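PDB 5GJO: Lysine/ornithine decarboxylase, which decarboxylates L-lysine and L-ornithine with similar efficiency, giving cadaverine and putrescine, as a pyridoxal 5'-phosphate-dependent homodimer. Local coordinates for residues 4-9 / 346-351; 144-149 / 300-305; 172-177 / 208-213; 194-199 / 241-246; 288-293 / 325-330. The protein carries 2 engineered substitutions. All blocks are in the same frame, centred on the assembly; numbering follows the deposited sequence.

Contact 1. Residues 4-9 / 346-351; sequences NFRLSE and LVTEMG. With SO4 (sulfate ion), chain F; SO4 (sulfate ion), chain E.
Leu346 reaches Leu7 because its CG stands anti to the backbone N (chi1 178°), whereas Leu7 keeps CG beside its own N (chi1 -66°); the two side chains cross at about a right angle, with Leu7 CD1 3.9 Å from Leu346 CD1. The other branch, Leu346 CD2, presses against the backbone at 3.4 Å from Leu7 O. Arg6 stretches out past this pair: its CG lies 4.0 Å from Thr348 CG2, and its guanidinium continues to a sulfate, which Arg6 NH1 meets through O1 at 3.1 Å in an almost straight bond (172°), NH2 adding a weak one to O4. The touching part of segment 4-9 runs nearly opposite to 346-349, at the end of strand 344-347, which in the mixed beta sheet is flanked by 266-276 and 306-307; Asn267 of 266-276 bonds to Phe5 O and Leu7 N. An alanine in place of Leu346 is likely to open a gap beside Leu7 and leave Arg6 CG with less to lean on. At the other end of the contact, a water accepts from Glu349 N at 2.8 Å and also lies within bonding distance of Phe5 O and Glu349 OE2. Asn4 CB comes within 3.2 Å of Glu349 OE2, the amide and carboxylate planes well turned from each other. Ser8 is the N-cap of helix 9-18, where O3 of a second sulfate accepts from Glu9 N at 2.8 Å.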
# COMPACT_ATOMS: atom_id res chain seq x y z
N ASN A 4 18.82 1.08 20.37
CA ASN A 4 17.95 1.47 19.29
C ASN A 4 17.68 2.98 19.35
O ASN A 4 17.74 3.55 20.42
CB ASN A 4 16.62 0.72 19.38
CG ASN A 4 16.79 -0.77 19.26
OD1 ASN A 4 17.67 -1.24 18.60
ND2 ASN A 4 15.98 -1.49 20.02
N PHE A 5 17.41 3.66 18.22
CA PHE A 5 17.12 5.08 18.29
C PHE A 5 15.70 5.22 18.86
O PHE A 5 14.72 4.54 18.43
CB PHE A 5 17.19 5.68 16.88
CG PHE A 5 16.73 7.09 16.81
CD1 PHE A 5 17.37 8.05 17.53
CD2 PHE A 5 15.59 7.47 16.04
CE1 PHE A 5 16.95 9.38 17.47
CE2 PHE A 5 15.18 8.78 15.98
CZ PHE A 5 15.86 9.74 16.68
N ARG A 6 15.56 6.08 19.86
CA ARG A 6 14.27 6.31 20.47
C ARG A 6 14.20 7.74 20.92
O ARG A 6 15.02 8.19 21.77
CB ARG A 6 14.14 5.44 21.72
CG ARG A 6 12.82 5.71 22.43
CD ARG A 6 12.43 4.62 23.46
NE ARG A 6 11.23 5.06 24.20
CZ ARG A 6 10.51 4.29 25.01
NH1 ARG A 6 10.86 3.05 25.20
NH2 ARG A 6 9.43 4.81 25.65
N LEU A 7 13.17 8.43 20.50
CA LEU A 7 12.93 9.75 20.97
C LEU A 7 12.44 9.73 22.41
O LEU A 7 11.66 8.91 22.79
CB LEU A 7 11.85 10.43 20.10
CG LEU A 7 12.26 10.70 18.64
CD1 LEU A 7 11.05 11.05 17.85
CD2 LEU A 7 13.38 11.71 18.47
N SER A 8 12.86 10.71 23.20
CA SER A 8 12.30 10.92 24.50
C SER A 8 10.95 11.59 24.44
O SER A 8 10.60 12.20 23.51
CB SER A 8 13.24 11.78 25.37
OG SER A 8 13.18 13.12 24.97
N GLU A 9 10.19 11.51 25.51
CA GLU A 9 8.91 12.20 25.62
C GLU A 9 9.06 13.70 25.36
O GLU A 9 8.27 14.29 24.60
CB GLU A 9 8.23 11.99 26.98
CG GLU A 9 6.85 12.64 27.03
CD GLU A 9 6.08 12.36 28.33
OE1 GLU A 9 6.56 11.57 29.17
OE2 GLU A 9 5.00 12.93 28.45
N LEU A 346 4.27 7.34 20.25
CA LEU A 346 5.55 7.06 19.58
C LEU A 346 5.68 5.63 19.16
O LEU A 346 5.46 4.74 19.97
CB LEU A 346 6.71 7.46 20.49
CG LEU A 346 8.15 7.21 20.00
CD1 LEU A 346 8.55 8.20 18.93
CD2 LEU A 346 9.20 7.21 21.16
N VAL A 347 6.07 5.38 17.89
CA VAL A 347 6.32 4.05 17.45
C VAL A 347 7.80 3.92 17.06
O VAL A 347 8.33 4.72 16.23
CB VAL A 347 5.44 3.62 16.25
CG1 VAL A 347 5.62 2.14 15.93
CG2 VAL A 347 4.00 3.88 16.58
N THR A 348 8.48 2.95 17.66
CA THR A 348 9.96 2.78 17.51
C THR A 348 10.25 1.69 16.47
O THR A 348 9.30 0.98 16.09
CB THR A 348 10.72 2.55 18.83
OG1 THR A 348 10.17 1.40 19.56
CG2 THR A 348 10.65 3.79 19.64
N GLU A 349 11.50 1.55 16.04
CA GLU A 349 11.89 0.50 15.11
C GLU A 349 10.96 0.48 13.88
O GLU A 349 10.50 -0.61 13.45
CB GLU A 349 11.96 -0.89 15.80
CG GLU A 349 13.09 -0.97 16.88
CD GLU A 349 12.72 -0.32 18.19
OE1 GLU A 349 11.68 -0.62 18.78
OE2 GLU A 349 13.48 0.54 18.67
N MET A 350 10.78 1.66 13.31
CA MET A 350 9.89 1.87 12.19
C MET A 350 10.58 2.19 10.86
O MET A 350 9.99 2.71 9.97
CB MET A 350 8.85 2.93 12.55
CG MET A 350 7.51 2.33 12.88
SD MET A 350 6.23 3.07 11.91
CE MET A 350 4.78 2.06 12.11
N GLY A 351 11.86 1.86 10.76
CA GLY A 351 12.65 2.28 9.68
C GLY A 351 12.55 1.47 8.40
O GLY A 351 13.04 1.97 7.34
S SO4 F . 11.33 9.26 28.24
O1 SO4 F . 12.73 9.45 28.57
O2 SO4 F . 11.16 8.49 27.03
O3 SO4 F . 10.67 10.53 28.12
O4 SO4 F . 10.75 8.50 29.35
S SO4 E . 7.52 1.59 27.29
O1 SO4 E . 9.00 1.45 27.17
O2 SO4 E . 6.88 0.32 26.89
O3 SO4 E . 7.31 1.96 28.72
O4 SO4 E . 6.87 2.69 26.53
O HOH W 1 14.10 2.49 16.72

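Contact 2. Residues 144-149 / 300-305; sequences KALVDL and DHWCYP. Engineered in segment 300-305: Cys303 (natural residue Thr). With SO4 (sulfate ion), chain C.
Asp300 has both carboxylate oxygens held by hydrogen bonds, OD2 in a salt bridge with NH1 of Arg259, a residue of the cofactor pocket; across the contact Val147 CG2 rests 4.0 Å from Asp300 OD1, the two side chains crossing at about a right angle. The main touch is made by Leu146. With CG anti to the backbone N (chi1 -173°), it sends CD2 to within 3.3 Å of Asp300 O, and the same methyl meets the edge of the indole, Leu146 CD2 lying 3.7 Å from Trp302 CE3 close to the ring plane. His301 slides past Leu146 in the opposite sense. Leu146 and Val147 form a classic beta bulge facing Ser183. This corner brings the cofactor-binding barrel against the loop that follows helix 296-299, at the subunit boundary: Val147 packs on Asp325 and His301 on Ile327, both of the second subunit. Farther along the same loop, the engineered Cys303 is tied by a disulfide to Cys226. With no hydrogen bond joining the two segments directly, the fit relies on aliphatic carbon against carbonyl, indole edge and carboxylate, while the charge of Asp300 is met by Arg259, which ties this packing to the cofactor pocket.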
# COMPACT_ATOMS: atom_id res chain seq x y z
N LYS A 144 13.25 -20.47 9.46
CA LYS A 144 12.90 -19.35 10.30
C LYS A 144 12.91 -17.99 9.60
O LYS A 144 13.42 -17.04 10.12
CB LYS A 144 13.83 -19.32 11.51
CG LYS A 144 13.88 -20.59 12.31
CD LYS A 144 14.84 -20.43 13.47
CE LYS A 144 14.98 -21.70 14.26
NZ LYS A 144 15.76 -21.39 15.48
N ALA A 145 12.29 -17.91 8.44
CA ALA A 145 12.24 -16.66 7.71
C ALA A 145 10.82 -16.13 7.77
O ALA A 145 9.90 -16.86 7.53
CB ALA A 145 12.64 -16.86 6.27
N LEU A 146 10.64 -14.87 8.09
CA LEU A 146 9.29 -14.30 8.08
C LEU A 146 8.72 -14.19 6.69
O LEU A 146 7.52 -14.41 6.53
CB LEU A 146 9.32 -12.93 8.70
CG LEU A 146 7.95 -12.23 8.94
CD1 LEU A 146 7.14 -12.99 9.98
CD2 LEU A 146 8.15 -10.77 9.32
N VAL A 147 9.58 -13.87 5.73
CA VAL A 147 9.23 -13.68 4.34
C VAL A 147 10.03 -14.73 3.57
O VAL A 147 11.30 -14.70 3.52
CB VAL A 147 9.55 -12.26 3.85
CG1 VAL A 147 9.14 -12.09 2.40
CG2 VAL A 147 8.86 -11.16 4.67
N ASP A 148 9.31 -15.61 2.89
CA ASP A 148 9.97 -16.64 2.07
C ASP A 148 10.47 -16.01 0.77
O ASP A 148 9.64 -15.47 -0.04
CB ASP A 148 8.93 -17.71 1.80
CG ASP A 148 9.35 -18.76 0.77
OD1 ASP A 148 10.56 -18.97 0.50
OD2 ASP A 148 8.42 -19.45 0.28
N LEU A 149 11.77 -16.12 0.52
CA LEU A 149 12.36 -15.52 -0.66
C LEU A 149 12.93 -16.61 -1.57
O LEU A 149 13.90 -16.36 -2.31
CB LEU A 149 13.35 -14.44 -0.30
CG LEU A 149 12.70 -13.22 0.39
CD1 LEU A 149 13.85 -12.24 0.70
CD2 LEU A 149 11.61 -12.57 -0.47
N ASP A 300 4.05 -7.07 5.60
CA ASP A 300 5.34 -7.52 6.22
C ASP A 300 5.02 -8.30 7.49
O ASP A 300 5.93 -8.57 8.26
CB ASP A 300 6.18 -6.29 6.53
CG ASP A 300 7.65 -6.59 6.80
OD1 ASP A 300 8.24 -7.45 6.14
OD2 ASP A 300 8.22 -5.92 7.71
N HIS A 301 3.72 -8.67 7.69
CA HIS A 301 3.23 -9.46 8.80
C HIS A 301 3.76 -8.93 10.15
O HIS A 301 4.14 -9.71 11.04
CB HIS A 301 3.63 -10.96 8.67
CG HIS A 301 3.45 -11.50 7.29
ND1 HIS A 301 4.50 -12.05 6.57
CD2 HIS A 301 2.39 -11.48 6.45
CE1 HIS A 301 4.08 -12.38 5.36
NE2 HIS A 301 2.80 -12.05 5.26
N TRP A 302 3.86 -7.62 10.31
CA TRP A 302 4.66 -7.04 11.38
C TRP A 302 3.87 -6.44 12.55
O TRP A 302 2.74 -6.07 12.38
CB TRP A 302 5.58 -5.97 10.79
CG TRP A 302 6.80 -5.66 11.60
CD1 TRP A 302 6.94 -4.68 12.53
CD2 TRP A 302 8.06 -6.33 11.54
NE1 TRP A 302 8.20 -4.70 13.06
CE2 TRP A 302 8.91 -5.71 12.46
CE3 TRP A 302 8.55 -7.39 10.79
CZ2 TRP A 302 10.22 -6.12 12.65
CZ3 TRP A 302 9.84 -7.78 10.98
CH2 TRP A 302 10.67 -7.15 11.90
N CYS A 303 4.47 -6.40 13.74
CA CYS A 303 3.82 -5.77 14.93
C CYS A 303 4.81 -4.78 15.45
O CYS A 303 5.90 -5.21 15.83
CB CYS A 303 3.63 -6.89 15.97
SG CYS A 303 3.02 -6.31 17.61
N TYR A 304 4.54 -3.46 15.38
CA TYR A 304 5.48 -2.43 15.74
C TYR A 304 5.37 -2.07 17.22
O TYR A 304 4.27 -2.09 17.77
CB TYR A 304 5.27 -1.13 14.91
CG TYR A 304 5.49 -1.42 13.45
CD1 TYR A 304 6.75 -1.35 12.89
CD2 TYR A 304 4.43 -1.77 12.66
CE1 TYR A 304 6.94 -1.69 11.52
CE2 TYR A 304 4.61 -2.11 11.31
CZ TYR A 304 5.86 -2.12 10.77
OH TYR A 304 6.00 -2.49 9.43
N PRO A 305 6.46 -1.70 17.89
CA PRO A 305 6.39 -1.31 19.29
C PRO A 305 5.77 0.08 19.45
O PRO A 305 6.40 1.05 19.10
CB PRO A 305 7.86 -1.26 19.77
CG PRO A 305 8.61 -1.75 18.65
CD PRO A 305 7.86 -1.76 17.41
S SO4 C . 19.32 -21.90 13.70
O1 SO4 C . 20.45 -20.97 13.42
O2 SO4 C . 19.81 -23.09 14.39
O3 SO4 C . 18.49 -21.10 14.65
O4 SO4 C . 18.52 -22.25 12.50

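Contact 3. Residues 172-177 / 208-213; sequences LHAMGI and MGMHLT
Met175 O accepts a hydrogen bond from Thr213 N at 2.9 Å, the one direct bond between the two segments; the donor is tilted 23° from the carbonyl plane. Beside it, Met175 CG lies 3.5 Å from Thr213 OG1, the two side chains crossing at about a right angle. Leu212 fills the other flank. Its CG is anti to the carbonyl carbon (chi1 -59°), which carries CD2 in over the strand backbone, 3.5 Å from Ala174 O, while CD1 of Leu212 stands 4.1 Å from Ile177 CD1. Ala174 CB in turn meets the thioether, 3.9 Å from Met210 SD. Gly176 takes backbone angles that a beta carbon would bring into collision with the preceding carbonyl oxygen. A water bridges the outer edge, donating to His211 O at 2.9 Å and touching the ring edge of His173 at NE2, while ND1 of that ring is bonded to Asp133. Farther out, Leu212 leans on Phe202 and Ala205 of helix 189-207 and on Leu164 of helix 160-169. The Schellman motif at Gly209 ends helix 189-207 and turns the chain back toward the sheet, completing a beta-alpha-beta crossover between the parallel strands 173-178 and 214-216 of the barrel. The Thr213 to Met175 bond therefore begins the strand pairing, which Met175 and Asp214 continue, with Leu212 and Met210 packed on the helices and the water between the His173 ring and His211 O outermost.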
# COMPACT_ATOMS: atom_id res chain seq x y z
N LEU A 172 27.58 -12.96 -21.54
CA LEU A 172 27.64 -12.41 -20.16
C LEU A 172 28.81 -12.94 -19.43
O LEU A 172 29.33 -14.01 -19.76
CB LEU A 172 26.30 -12.70 -19.42
CG LEU A 172 25.05 -12.10 -20.14
CD1 LEU A 172 23.76 -12.69 -19.60
CD2 LEU A 172 25.00 -10.58 -19.98
N HIS A 173 29.24 -12.26 -18.36
CA HIS A 173 30.31 -12.73 -17.61
C HIS A 173 29.79 -13.54 -16.42
O HIS A 173 29.15 -12.96 -15.54
CB HIS A 173 31.22 -11.61 -17.13
CG HIS A 173 32.31 -12.07 -16.21
ND1 HIS A 173 32.70 -11.37 -15.10
CD2 HIS A 173 33.17 -13.10 -16.31
CE1 HIS A 173 33.66 -12.02 -14.48
NE2 HIS A 173 33.97 -13.07 -15.21
N ALA A 174 30.06 -14.84 -16.39
CA ALA A 174 29.64 -15.72 -15.30
C ALA A 174 30.50 -15.50 -14.09
O ALA A 174 31.63 -16.04 -13.95
CB ALA A 174 29.66 -17.18 -15.78
N MET A 175 30.00 -14.65 -13.17
CA MET A 175 30.83 -14.08 -12.13
C MET A 175 30.72 -14.81 -10.79
O MET A 175 31.68 -14.89 -9.97
CB MET A 175 30.44 -12.59 -11.92
CG MET A 175 31.45 -11.93 -11.00
SD MET A 175 30.90 -10.29 -10.56
CE MET A 175 32.50 -9.52 -10.81
N GLY A 176 29.53 -15.34 -10.54
CA GLY A 176 29.34 -16.02 -9.27
C GLY A 176 27.92 -16.44 -8.92
O GLY A 176 27.05 -16.59 -9.80
N ILE A 177 27.74 -16.61 -7.62
CA ILE A 177 26.52 -17.15 -7.04
C ILE A 177 26.02 -16.18 -5.95
O ILE A 177 26.81 -15.59 -5.21
CB ILE A 177 26.77 -18.52 -6.49
CG1 ILE A 177 27.22 -19.45 -7.67
CG2 ILE A 177 25.51 -19.12 -5.88
CD1 ILE A 177 27.58 -20.84 -7.24
N MET A 208 34.87 -27.01 -14.68
CA MET A 208 34.28 -26.76 -15.97
C MET A 208 35.02 -25.61 -16.64
O MET A 208 34.65 -25.17 -17.71
CB MET A 208 32.81 -26.38 -15.87
CG MET A 208 31.87 -27.37 -15.21
SD MET A 208 30.28 -26.58 -14.87
CE MET A 208 29.26 -27.96 -14.47
N GLY A 209 36.02 -25.06 -15.97
CA GLY A 209 36.76 -23.95 -16.51
C GLY A 209 36.14 -22.57 -16.34
O GLY A 209 36.67 -21.60 -16.85
N MET A 210 35.04 -22.48 -15.59
CA MET A 210 34.37 -21.23 -15.28
C MET A 210 34.97 -20.81 -13.95
O MET A 210 34.93 -21.56 -13.02
CB MET A 210 32.89 -21.56 -15.10
CG MET A 210 31.87 -20.46 -15.24
SD MET A 210 30.24 -21.08 -15.71
CE MET A 210 30.15 -22.65 -14.87
N HIS A 211 35.54 -19.63 -13.83
CA HIS A 211 36.16 -19.37 -12.55
C HIS A 211 35.30 -18.33 -11.90
O HIS A 211 35.25 -17.18 -12.35
CB HIS A 211 37.57 -18.86 -12.69
CG HIS A 211 38.21 -18.57 -11.38
ND1 HIS A 211 38.55 -17.29 -11.00
CD2 HIS A 211 38.52 -19.37 -10.33
CE1 HIS A 211 39.11 -17.32 -9.80
NE2 HIS A 211 39.08 -18.57 -9.37
N LEU A 212 34.72 -18.71 -10.77
CA LEU A 212 33.74 -17.77 -10.13
C LEU A 212 34.51 -17.02 -9.07
O LEU A 212 35.24 -17.61 -8.31
CB LEU A 212 32.59 -18.57 -9.49
CG LEU A 212 31.81 -19.44 -10.48
CD1 LEU A 212 30.69 -20.20 -9.79
CD2 LEU A 212 31.22 -18.70 -11.65
N THR A 213 34.30 -15.74 -9.06
CA THR A 213 35.10 -14.81 -8.25
C THR A 213 34.30 -14.16 -7.06
O THR A 213 34.94 -13.64 -6.13
CB THR A 213 35.60 -13.66 -9.14
OG1 THR A 213 34.56 -12.99 -9.81
CG2 THR A 213 36.57 -14.16 -10.27
O HOH W 2 36.10 -14.71 -13.70

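Contact 4. Residues 194-199 / 241-246; sequences ALLVAR and NKQIDR
Two neighbouring helices on the outside of the TIM-type cofactor-binding barrel pack side by side here: segments of 189-207 and 233-247 run nearly parallel, 15° apart with axes 10.3 Å from each other. Strand 214-216 lies between them in the chain, and Leu195 also touches its Leu215. Leu195 supplies the apolar centre, with CD1 3.6 Å from Gln243 CG and 3.9 Å from Ile244 CG1. Gln243 slides past Leu195 in the opposite direction; CG anti to the backbone N (chi1 -177°) and a bend at chi2 lay its amide across Leu196, NE2 lying 3.7 Å from Leu196 CG. The same NE2 bonds to Glu192 O on the facing helix, a polar tie amid the packing. An alanine at Gln243 would probably leave Leu195 facing a gap, Glu192 O without this donor and the Arg246 guanidinium freer to swing. The amide oxygen lies in the plane of that guanidinium, Arg246 NH1 donating to Gln243 OE1 at 2.9 Å.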
# COMPACT_ATOMS: atom_id res chain seq x y z
N ALA A 194 23.79 -22.45 3.18
CA ALA A 194 23.89 -21.86 1.86
C ALA A 194 25.31 -21.67 1.41
O ALA A 194 25.65 -21.93 0.20
CB ALA A 194 23.11 -20.57 1.84
N LEU A 195 26.13 -21.27 2.35
CA LEU A 195 27.56 -21.17 2.13
C LEU A 195 28.24 -22.49 1.72
O LEU A 195 29.07 -22.51 0.77
CB LEU A 195 28.25 -20.54 3.33
CG LEU A 195 27.92 -19.02 3.36
CD1 LEU A 195 28.37 -18.52 4.72
CD2 LEU A 195 28.49 -18.15 2.25
N LEU A 196 27.83 -23.58 2.33
CA LEU A 196 28.44 -24.92 2.01
C LEU A 196 27.99 -25.30 0.64
O LEU A 196 28.74 -25.85 -0.14
CB LEU A 196 27.97 -25.99 2.99
CG LEU A 196 28.63 -25.81 4.36
CD1 LEU A 196 27.84 -26.40 5.48
CD2 LEU A 196 30.04 -26.37 4.45
N VAL A 197 26.72 -25.08 0.34
CA VAL A 197 26.21 -25.37 -0.99
C VAL A 197 26.94 -24.60 -2.08
O VAL A 197 27.38 -25.15 -3.13
CB VAL A 197 24.68 -25.11 -1.10
CG1 VAL A 197 24.19 -25.28 -2.52
CG2 VAL A 197 23.92 -26.07 -0.15
N ALA A 198 27.14 -23.31 -1.82
CA ALA A 198 27.83 -22.47 -2.80
C ALA A 198 29.30 -22.92 -3.00
O ALA A 198 29.81 -22.86 -4.13
CB ALA A 198 27.77 -20.98 -2.38
N ARG A 199 29.93 -23.37 -1.94
CA ARG A 199 31.32 -23.85 -1.96
C ARG A 199 31.43 -25.03 -2.91
O ARG A 199 32.31 -25.03 -3.75
CB ARG A 199 31.80 -24.22 -0.56
CG ARG A 199 33.26 -24.73 -0.48
CD ARG A 199 34.27 -23.67 -0.90
NE ARG A 199 34.61 -23.64 -2.30
CZ ARG A 199 35.43 -22.74 -2.86
NH1 ARG A 199 35.90 -21.72 -2.13
NH2 ARG A 199 35.76 -22.80 -4.18
N ASN A 241 30.48 -14.64 9.26
CA ASN A 241 31.83 -14.23 8.85
C ASN A 241 32.81 -15.42 8.99
O ASN A 241 33.62 -15.63 8.05
CB ASN A 241 32.31 -13.04 9.68
CG ASN A 241 33.44 -12.34 9.04
OD1 ASN A 241 33.31 -11.64 8.05
ND2 ASN A 241 34.62 -12.56 9.61
N LYS A 242 32.66 -16.19 10.07
CA LYS A 242 33.55 -17.33 10.37
C LYS A 242 33.42 -18.35 9.22
O LYS A 242 34.45 -18.91 8.71
CB LYS A 242 33.27 -17.93 11.73
CG LYS A 242 34.24 -19.04 12.13
CD LYS A 242 33.80 -19.80 13.34
CE LYS A 242 34.93 -20.69 13.82
NZ LYS A 242 34.58 -21.31 15.13
N GLN A 243 32.20 -18.57 8.76
CA GLN A 243 31.96 -19.56 7.74
C GLN A 243 32.44 -19.04 6.40
O GLN A 243 32.93 -19.82 5.52
CB GLN A 243 30.47 -19.93 7.69
CG GLN A 243 30.12 -21.04 6.68
CD GLN A 243 30.22 -22.42 7.28
OE1 GLN A 243 31.10 -22.69 8.07
NE2 GLN A 243 29.27 -23.27 6.99
N ILE A 244 32.39 -17.74 6.17
CA ILE A 244 32.94 -17.19 4.96
C ILE A 244 34.48 -17.27 4.96
O ILE A 244 35.07 -17.60 3.94
CB ILE A 244 32.53 -15.71 4.73
CG1 ILE A 244 31.00 -15.59 4.46
CG2 ILE A 244 33.28 -15.07 3.58
CD1 ILE A 244 30.48 -14.23 4.73
N ASP A 245 35.11 -16.97 6.09
CA ASP A 245 36.59 -17.15 6.14
C ASP A 245 37.01 -18.62 5.91
O ASP A 245 38.04 -18.88 5.27
CB ASP A 245 37.17 -16.62 7.42
CG ASP A 245 37.67 -15.18 7.30
OD1 ASP A 245 37.96 -14.71 6.17
OD2 ASP A 245 37.83 -14.56 8.40
N ARG A 246 36.25 -19.54 6.47
CA ARG A 246 36.48 -20.96 6.41
C ARG A 246 36.40 -21.47 5.02
O ARG A 246 37.30 -22.20 4.56
CB ARG A 246 35.49 -21.68 7.27
CG ARG A 246 35.58 -23.20 7.22
CD ARG A 246 34.29 -23.80 7.71
NE ARG A 246 34.34 -25.26 7.79
CZ ARG A 246 33.31 -26.01 8.07
NH1 ARG A 246 32.08 -25.46 8.24
NH2 ARG A 246 33.49 -27.32 8.25

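Contact 5. Residues 288-293 / 325-330; sequences EGIYGC and DGIDVL
Ile290 is the bump of this contact: it stands on the type I turn 289-292 and fits into the hollow formed by Ile327, Asp328 and Leu330. CG1, anti to the backbone N (chi1 -156°), carries Ile290 CD1 to 3.8 Å from Ile327 O, while Ile290 CG2 nestles 3.5 Å from Asp328 OD1. Leu330 closes one side of the hollow, its CD2 4.1 Å from Ile290 CB, and its CD1 covers the buried carbonyl Glu288 O, which has no hydrogen-bonding partner. The hollow has a polar lip as well: Ile290 N donates almost straight (177°) to Asp328 OD1 at 3.0 Å, from above the carboxylate plane, and a water accepts from Tyr291 N and donates to Asp328 OD2, an oxygen also bound by Ser323. Gly289 fits close beside this carboxylate, where a side chain would collide with OD1. At the far end Tyr291 spans to Asp325, its OH donating to Asp325 OD2 at 2.7 Å with the acid at the ring edge and the ring and carboxylate planes 42° apart. Asp325 OD1 meanwhile accepts from Ile327 N, an Asx turn that steadies the acid. Tyr291 is stacked with Phe361 and with Tyr299 of the second subunit. The turns lie next to Cys324, by similarity the proton donor, consistent with the active site shared across the dimer interface in class-II Orn/Lys/Arg decarboxylases.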
# COMPACT_ATOMS: atom_id res chain seq x y z
N GLU A 288 -1.97 8.45 11.66
CA GLU A 288 -1.28 7.53 10.79
C GLU A 288 -1.88 6.15 10.94
O GLU A 288 -2.20 5.73 12.05
CB GLU A 288 0.23 7.51 11.02
CG GLU A 288 1.05 6.73 9.99
CD GLU A 288 1.25 7.40 8.63
OE1 GLU A 288 2.02 6.83 7.83
OE2 GLU A 288 0.70 8.53 8.39
N GLY A 289 -1.97 5.40 9.87
CA GLY A 289 -2.63 4.05 9.96
C GLY A 289 -2.09 3.03 8.94
O GLY A 289 -0.96 3.15 8.37
N ILE A 290 -2.92 2.03 8.69
CA ILE A 290 -2.55 0.84 7.94
C ILE A 290 -2.33 1.11 6.46
O ILE A 290 -1.65 0.32 5.79
CB ILE A 290 -3.57 -0.27 8.18
CG1 ILE A 290 -2.92 -1.64 7.93
CG2 ILE A 290 -4.79 -0.06 7.28
CD1 ILE A 290 -3.69 -2.79 8.45
N TYR A 291 -2.80 2.26 5.97
CA TYR A 291 -2.51 2.67 4.60
C TYR A 291 -1.31 3.58 4.50
O TYR A 291 -0.99 4.04 3.41
CB TYR A 291 -3.69 3.35 3.95
CG TYR A 291 -4.82 2.41 3.61
CD1 TYR A 291 -4.79 1.70 2.43
CD2 TYR A 291 -5.94 2.26 4.45
CE1 TYR A 291 -5.82 0.83 2.10
CE2 TYR A 291 -6.98 1.36 4.10
CZ TYR A 291 -6.90 0.70 2.92
OH TYR A 291 -7.92 -0.17 2.48
N GLY A 292 -0.67 3.84 5.64
CA GLY A 292 0.61 4.56 5.67
C GLY A 292 1.70 3.70 6.23
O GLY A 292 1.91 2.62 5.74
N CYS A 293 2.46 4.24 7.21
CA CYS A 293 3.59 3.55 7.79
C CYS A 293 3.23 2.20 8.44
O CYS A 293 4.06 1.30 8.41
CB CYS A 293 4.35 4.40 8.80
SG CYS A 293 5.11 5.75 7.85
N ASP A 325 -11.88 3.12 6.38
CA ASP A 325 -11.94 1.68 6.11
C ASP A 325 -11.89 0.92 7.44
O ASP A 325 -11.07 1.19 8.34
CB ASP A 325 -10.78 1.32 5.22
CG ASP A 325 -10.85 -0.09 4.65
OD1 ASP A 325 -11.33 -1.05 5.33
OD2 ASP A 325 -10.37 -0.25 3.53
N GLY A 326 -12.72 -0.11 7.53
CA GLY A 326 -12.79 -0.97 8.69
C GLY A 326 -11.52 -1.76 8.98
O GLY A 326 -11.28 -2.18 10.09
N ILE A 327 -10.75 -2.02 7.95
CA ILE A 327 -9.51 -2.73 8.11
C ILE A 327 -8.44 -1.91 8.86
O ILE A 327 -7.44 -2.44 9.24
CB ILE A 327 -8.97 -3.23 6.76
CG1 ILE A 327 -8.13 -4.47 6.96
CG2 ILE A 327 -8.21 -2.16 6.03
CD1 ILE A 327 -7.82 -5.16 5.66
N ASP A 328 -8.65 -0.61 8.99
CA ASP A 328 -7.62 0.26 9.55
C ASP A 328 -7.62 0.22 11.08
O ASP A 328 -7.79 1.21 11.76
CB ASP A 328 -7.86 1.69 9.01
CG ASP A 328 -6.65 2.59 9.15
OD1 ASP A 328 -5.68 2.22 9.80
OD2 ASP A 328 -6.70 3.69 8.59
N VAL A 329 -7.40 -0.97 11.62
CA VAL A 329 -7.28 -1.15 13.05
C VAL A 329 -5.88 -1.67 13.32
O VAL A 329 -5.48 -2.66 12.73
CB VAL A 329 -8.31 -2.16 13.61
CG1 VAL A 329 -8.17 -2.30 15.10
CG2 VAL A 329 -9.73 -1.73 13.26
N LEU A 330 -5.16 -1.01 14.21
CA LEU A 330 -3.72 -1.22 14.32
C LEU A 330 -3.40 -2.16 15.53
O LEU A 330 -2.52 -3.03 15.43
CB LEU A 330 -3.09 0.12 14.57
CG LEU A 330 -3.46 1.19 13.54
CD1 LEU A 330 -2.83 2.52 13.86
CD2 LEU A 330 -3.07 0.70 12.16
O HOH W 3 -4.36 4.40 7.29

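Contacts 3 and 4 lie in the cofactor-binding barrel, with centres 17 Å apart, and share helix 189-207, the link between strands 173-178 and 214-216; along the chain they cross. Contacts 1 and 5, centres 19 Å apart, both reach the mixed beta sheet, through strands 344-347 and 329-336; their centres lie 44 and 47 Å from that of contact 3. Contact 2 joins the two regions: it pairs a barrel loop with the loop leading to strand 306-307, and touches contact 1 where Pro305 O meets Thr348 N. Contact 1, which brings the N-terminal segment to the end of strand 344-347, encloses all the others in sequence. Contacts 2 and 5, centres 18 Å apart, both touch the second subunit, consistent with active sites built from both chains.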